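Local coordinates for protein glutathione S-transferase domain (Xanthobacter autotrophicus, PDB 4HZ2) that binds glutathione and, as its glutathione S-transferase family suggests, probably acts as a transferase, at residues L158-L171 with W200-L213. Numbering follows the deposited sequence.
Sequences LDVMEQHLAGEPWL and WPAVLAWVDRVAAL
With CG anti to the backbone N (chi1 176°) and a bend at chi2 (81°), the side chain of E162 reaches the first turn of helix 201-211, where its carboxylate accepts two backbone N-H groups, each on the syn side of its oxygen and somewhat out of the carboxylate plane: V203 N to OE1 at 3.0 Å and A202 N to OE2 at 3.0 Å. E162, from helix 144-165, thus holds two N-H groups of the first turn, where the helix dipole would probably favour its negative charge. Beside it, W200 at the N-cap lays its indole over L158, CB of which sits 3.6 Å from the centroid of the five-membered ring, while NE1 donates nearly in the ring plane to D159 OD1 (2.9 Å). A leucine in place of W200 would probably leave D159 without this donor and take the flat ring face from L158 CB. The two helices, part of the all-helical C-terminal domain of the glutathione S-transferase fold, cross at 77°, and A202 CB packs closely against the L165-A166 backbone. Farther along, L165 CD1 lies over one face of W206 and V210 CG2 over the opposite face; the indole NE1 bonds to D180 of helix 178-187. R209 NH1 donates to P169 O (2.8 Å), on a lone pair in the carbonyl plane, and to a water that bridges L165 O and A202 O. The aliphatic part of R209 meets the W170 face, CD lying 3.8 Å from the six-membered ring centroid.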
loop_
_atom_site.group_PDB
_atom_site.type_symbol
_atom_site.label_atom_id
_atom_site.label_comp_id
_atom_site.label_asym_id
_atom_site.label_seq_id
_atom_site.Cartn_x
_atom_site.Cartn_y
_atom_site.Cartn_z
ATOM N N LEU B 158 -14.873 -0.190 5.552
ATOM C CA LEU B 158 -15.692 0.886 6.104
ATOM C C LEU B 158 -15.962 0.628 7.611
ATOM O O LEU B 158 -15.997 1.575 8.415
ATOM C CB LEU B 158 -16.995 1.103 5.301
ATOM C CG LEU B 158 -16.797 1.632 3.874
ATOM C CD1 LEU B 158 -18.079 1.570 3.048
ATOM C CD2 LEU B 158 -16.252 3.062 3.908
ATOM N N ASP B 159 -16.129 -0.644 7.986
ATOM C CA ASP B 159 -16.346 -0.976 9.403
ATOM C C ASP B 159 -15.135 -0.547 10.262
ATOM O O ASP B 159 -15.292 -0.069 11.392
ATOM C CB ASP B 159 -16.561 -2.485 9.603
ATOM C CG ASP B 159 -17.894 -2.976 9.101
ATOM O OD1 ASP B 159 -18.851 -2.166 8.994
ATOM O OD2 ASP B 159 -17.989 -4.219 8.882
ATOM N N VAL B 160 -13.927 -0.710 9.712
ATOM C CA VAL B 160 -12.698 -0.337 10.423
ATOM C C VAL B 160 -12.706 1.198 10.607
ATOM O O VAL B 160 -12.437 1.732 11.679
ATOM C CB VAL B 160 -11.422 -0.778 9.654
ATOM C CG1 VAL B 160 -10.176 -0.102 10.223
ATOM C CG2 VAL B 160 -11.246 -2.291 9.688
ATOM N N MET B 161 -13.031 1.908 9.538
ATOM C CA MET B 161 -13.055 3.374 9.599
ATOM C C MET B 161 -14.117 3.832 10.592
ATOM O O MET B 161 -13.892 4.734 11.372
ATOM C CB MET B 161 -13.331 3.932 8.206
ATOM C CG MET B 161 -12.171 3.662 7.265
ATOM S SD MET B 161 -12.562 4.274 5.616
ATOM C CE MET B 161 -12.675 6.054 5.944
ATOM N N GLU B 162 -15.277 3.194 10.551
ATOM C CA GLU B 162 -16.391 3.545 11.455
ATOM C C GLU B 162 -15.999 3.376 12.918
ATOM O O GLU B 162 -16.315 4.232 13.763
ATOM C CB GLU B 162 -17.641 2.716 11.119
ATOM C CG GLU B 162 -18.832 2.939 12.066
ATOM C CD GLU B 162 -19.585 4.207 11.688
ATOM O OE1 GLU B 162 -19.255 4.799 10.632
ATOM O OE2 GLU B 162 -20.507 4.623 12.412
ATOM N N GLN B 163 -15.314 2.281 13.219
ATOM C CA GLN B 163 -14.927 1.960 14.591
ATOM C C GLN B 163 -14.010 3.077 15.125
ATOM O O GLN B 163 -14.111 3.507 16.275
ATOM C CB GLN B 163 -14.182 0.612 14.584
ATOM C CG GLN B 163 -13.969 -0.061 15.922
ATOM C CD GLN B 163 -12.799 0.534 16.689
ATOM O OE1 GLN B 163 -11.830 1.038 16.108
ATOM N NE2 GLN B 163 -12.887 0.482 18.001
ATOM N N HIS B 164 -13.108 3.565 14.273
ATOM C CA HIS B 164 -12.190 4.582 14.715
ATOM C C HIS B 164 -12.908 5.941 14.813
ATOM O O HIS B 164 -12.767 6.665 15.799
ATOM C CB HIS B 164 -11.020 4.714 13.725
ATOM C CG HIS B 164 -10.112 5.857 14.058
ATOM N ND1 HIS B 164 -8.955 5.703 14.802
ATOM C CD2 HIS B 164 -10.232 7.189 13.812
ATOM C CE1 HIS B 164 -8.395 6.890 14.986
ATOM N NE2 HIS B 164 -9.162 7.808 14.415
ATOM N N LEU B 165 -13.662 6.294 13.772
ATOM C CA LEU B 165 -14.245 7.637 13.658
ATOM C C LEU B 165 -15.460 7.858 14.577
ATOM O O LEU B 165 -15.934 8.982 14.755
ATOM C CB LEU B 165 -14.634 7.905 12.203
ATOM C CG LEU B 165 -13.375 8.133 11.309
ATOM C CD1 LEU B 165 -13.686 7.996 9.821
ATOM C CD2 LEU B 165 -12.663 9.471 11.547
ATOM N N ALA B 166 -15.969 6.777 15.161
ATOM C CA ALA B 166 -17.014 6.895 16.189
ATOM C C ALA B 166 -16.443 7.525 17.470
ATOM O O ALA B 166 -17.172 8.167 18.247
ATOM C CB ALA B 166 -17.631 5.523 16.482
ATOM N N GLY B 167 -15.146 7.316 17.694
ATOM C CA GLY B 167 -14.462 7.838 18.874
ATOM C C GLY B 167 -13.554 9.064 18.685
ATOM O O GLY B 167 -13.304 9.799 19.657
ATOM N N GLU B 168 -13.068 9.310 17.462
ATOM C CA GLU B 168 -12.248 10.495 17.199
ATOM C C GLU B 168 -12.680 11.072 15.852
ATOM O O GLU B 168 -12.960 10.321 14.936
ATOM C CB GLU B 168 -10.770 10.120 17.103
ATOM C CG GLU B 168 -10.124 9.674 18.409
ATOM C CD GLU B 168 -10.060 10.774 19.462
ATOM O OE1 GLU B 168 -10.187 11.981 19.110
ATOM O OE2 GLU B 168 -9.860 10.429 20.669
ATOM N N PRO B 169 -12.740 12.407 15.720
ATOM C CA PRO B 169 -13.237 12.991 14.459
ATOM C C PRO B 169 -12.256 12.935 13.283
ATOM O O PRO B 169 -12.693 13.101 12.131
ATOM C CB PRO B 169 -13.520 14.454 14.843
ATOM C CG PRO B 169 -12.618 14.718 16.022
ATOM C CD PRO B 169 -12.655 13.417 16.794
ATOM N N TRP B 170 -10.968 12.705 13.565
ATOM C CA TRP B 170 -9.927 12.608 12.529
ATOM C C TRP B 170 -9.215 11.271 12.612
ATOM O O TRP B 170 -9.178 10.645 13.674
ATOM C CB TRP B 170 -8.907 13.744 12.710
ATOM C CG TRP B 170 -9.549 15.083 12.718
ATOM C CD1 TRP B 170 -9.685 15.931 13.797
ATOM C CD2 TRP B 170 -10.138 15.770 11.592
ATOM N NE1 TRP B 170 -10.328 17.095 13.408
ATOM C CE2 TRP B 170 -10.611 17.023 12.061
ATOM C CE3 TRP B 170 -10.331 15.438 10.244
ATOM C CZ2 TRP B 170 -11.266 17.935 11.227
ATOM C CZ3 TRP B 170 -10.970 16.360 9.404
ATOM C CH2 TRP B 170 -11.439 17.582 9.903
ATOM N N LEU B 171 -8.607 10.831 11.511
ATOM C CA LEU B 171 -7.921 9.532 11.519
ATOM C C LEU B 171 -6.676 9.476 12.441
ATOM O O LEU B 171 -6.364 8.421 12.999
ATOM C CB LEU B 171 -7.554 9.078 10.103
ATOM C CG LEU B 171 -8.779 8.665 9.262
ATOM C CD1 LEU B 171 -8.312 8.338 7.832
ATOM C CD2 LEU B 171 -9.536 7.484 9.887
ATOM N N TRP B 200 -22.899 3.859 7.770
ATOM C CA TRP B 200 -21.660 4.092 8.516
ATOM C C TRP B 200 -21.659 5.553 8.949
ATOM O O TRP B 200 -20.921 6.376 8.397
ATOM C CB TRP B 200 -20.415 3.807 7.642
ATOM C CG TRP B 200 -20.254 2.324 7.315
ATOM C CD1 TRP B 200 -19.591 1.396 8.062
ATOM C CD2 TRP B 200 -20.782 1.621 6.172
ATOM N NE1 TRP B 200 -19.669 0.149 7.463
ATOM C CE2 TRP B 200 -20.383 0.261 6.296
ATOM C CE3 TRP B 200 -21.545 2.003 5.052
ATOM C CZ2 TRP B 200 -20.730 -0.723 5.345
ATOM C CZ3 TRP B 200 -21.876 1.022 4.091
ATOM C CH2 TRP B 200 -21.463 -0.330 4.253
ATOM N N PRO B 201 -22.484 5.886 9.940
ATOM C CA PRO B 201 -22.752 7.285 10.222
ATOM C C PRO B 201 -21.532 8.069 10.677
ATOM O O PRO B 201 -21.474 9.273 10.428
ATOM C CB PRO B 201 -23.843 7.237 11.323
ATOM C CG PRO B 201 -23.836 5.832 11.835
ATOM C CD PRO B 201 -23.350 4.968 10.702
ATOM N N ALA B 202 -20.601 7.430 11.391
ATOM C CA ALA B 202 -19.367 8.122 11.806
ATOM C C ALA B 202 -18.498 8.398 10.575
ATOM O O ALA B 202 -17.861 9.451 10.485
ATOM C CB ALA B 202 -18.587 7.340 12.858
ATOM N N VAL B 203 -18.454 7.461 9.634
ATOM C CA VAL B 203 -17.757 7.717 8.363
ATOM C C VAL B 203 -18.439 8.855 7.596
ATOM O O VAL B 203 -17.764 9.740 7.062
ATOM C CB VAL B 203 -17.647 6.454 7.480
ATOM C CG1 VAL B 203 -16.936 6.788 6.179
ATOM C CG2 VAL B 203 -16.901 5.359 8.250
ATOM N N LEU B 204 -19.771 8.861 7.560
ATOM C CA LEU B 204 -20.504 9.909 6.832
ATOM C C LEU B 204 -20.177 11.272 7.437
ATOM O O LEU B 204 -19.920 12.250 6.708
ATOM C CB LEU B 204 -22.012 9.657 6.848
ATOM C CG LEU B 204 -22.924 10.671 6.159
ATOM C CD1 LEU B 204 -22.507 10.817 4.707
ATOM C CD2 LEU B 204 -24.396 10.254 6.272
ATOM N N ALA B 205 -20.144 11.331 8.771
ATOM C CA ALA B 205 -19.887 12.585 9.477
ATOM C C ALA B 205 -18.461 13.056 9.197
ATOM O O ALA B 205 -18.188 14.276 9.079
ATOM C CB ALA B 205 -20.154 12.431 10.972
ATOM N N TRP B 206 -17.549 12.103 9.067
ATOM C CA TRP B 206 -16.151 12.426 8.788
ATOM C C TRP B 206 -16.034 12.919 7.341
ATOM O O TRP B 206 -15.350 13.928 7.078
ATOM C CB TRP B 206 -15.272 11.191 9.045
ATOM C CG TRP B 206 -13.934 11.229 8.439
ATOM C CD1 TRP B 206 -12.809 11.801 8.966
ATOM C CD2 TRP B 206 -13.551 10.603 7.212
ATOM N NE1 TRP B 206 -11.731 11.600 8.095
ATOM C CE2 TRP B 206 -12.165 10.862 7.017
ATOM C CE3 TRP B 206 -14.247 9.866 6.245
ATOM C CZ2 TRP B 206 -11.459 10.393 5.884
ATOM C CZ3 TRP B 206 -13.549 9.393 5.111
ATOM C CH2 TRP B 206 -12.166 9.658 4.941
ATOM N N VAL B 207 -16.720 12.255 6.406
ATOM C CA VAL B 207 -16.733 12.735 5.026
ATOM C C VAL B 207 -17.173 14.212 4.984
ATOM O O VAL B 207 -16.509 15.050 4.355
ATOM C CB VAL B 207 -17.615 11.881 4.087
ATOM C CG1 VAL B 207 -17.864 12.625 2.762
ATOM C CG2 VAL B 207 -16.996 10.495 3.865
ATOM N N ASP B 208 -18.236 14.557 5.712
ATOM C CA ASP B 208 -18.714 15.946 5.707
ATOM C C ASP B 208 -17.698 16.915 6.318
ATOM O O ASP B 208 -17.531 18.049 5.840
ATOM C CB ASP B 208 -20.069 16.077 6.405
ATOM C CG ASP B 208 -21.186 15.347 5.656
ATOM O OD1 ASP B 208 -21.064 15.138 4.431
ATOM O OD2 ASP B 208 -22.197 14.974 6.297
ATOM N N ARG B 209 -17.037 16.479 7.388
ATOM C CA ARG B 209 -16.025 17.271 8.101
ATOM C C ARG B 209 -14.851 17.553 7.181
ATOM O O ARG B 209 -14.352 18.686 7.099
ATOM C CB ARG B 209 -15.573 16.445 9.331
ATOM C CG ARG B 209 -14.643 17.057 10.339
ATOM C CD ARG B 209 -14.431 16.030 11.455
ATOM N NE ARG B 209 -15.696 15.691 12.106
ATOM C CZ ARG B 209 -16.166 14.461 12.313
ATOM N NH1 ARG B 209 -15.479 13.372 11.975
ATOM N NH2 ARG B 209 -17.347 14.319 12.907
ATOM N N VAL B 210 -14.404 16.524 6.468
ATOM C CA VAL B 210 -13.273 16.715 5.557
ATOM C C VAL B 210 -13.704 17.623 4.405
ATOM O O VAL B 210 -12.972 18.559 4.035
ATOM C CB VAL B 210 -12.706 15.374 5.021
ATOM C CG1 VAL B 210 -11.685 15.640 3.919
ATOM C CG2 VAL B 210 -12.084 14.569 6.158
ATOM N N ALA B 211 -14.900 17.412 3.877
ATOM C CA ALA B 211 -15.376 18.213 2.734
ATOM C C ALA B 211 -15.492 19.698 3.084
ATOM O O ALA B 211 -15.408 20.562 2.204
ATOM C CB ALA B 211 -16.714 17.683 2.213
ATOM N N ALA B 212 -15.709 19.996 4.366
ATOM C CA ALA B 212 -15.877 21.380 4.804
ATOM C C ALA B 212 -14.545 22.099 5.040
ATOM O O ALA B 212 -14.522 23.326 5.239
ATOM C CB ALA B 212 -16.735 21.439 6.058
ATOM N N LEU B 213 -13.433 21.363 5.018
ATOM C CA LEU B 213 -12.119 22.002 5.227
ATOM C C LEU B 213 -11.797 22.985 4.102
ATOM O O LEU B 213 -12.098 22.709 2.941
ATOM C CB LEU B 213 -11.008 20.950 5.329
ATOM C CG LEU B 213 -11.042 20.077 6.590
ATOM C CD1 LEU B 213 -10.030 18.948 6.441
ATOM C CD2 LEU B 213 -10.709 20.921 7.811
HETATM O O HOH W 1 -16.940 10.930 12.674
#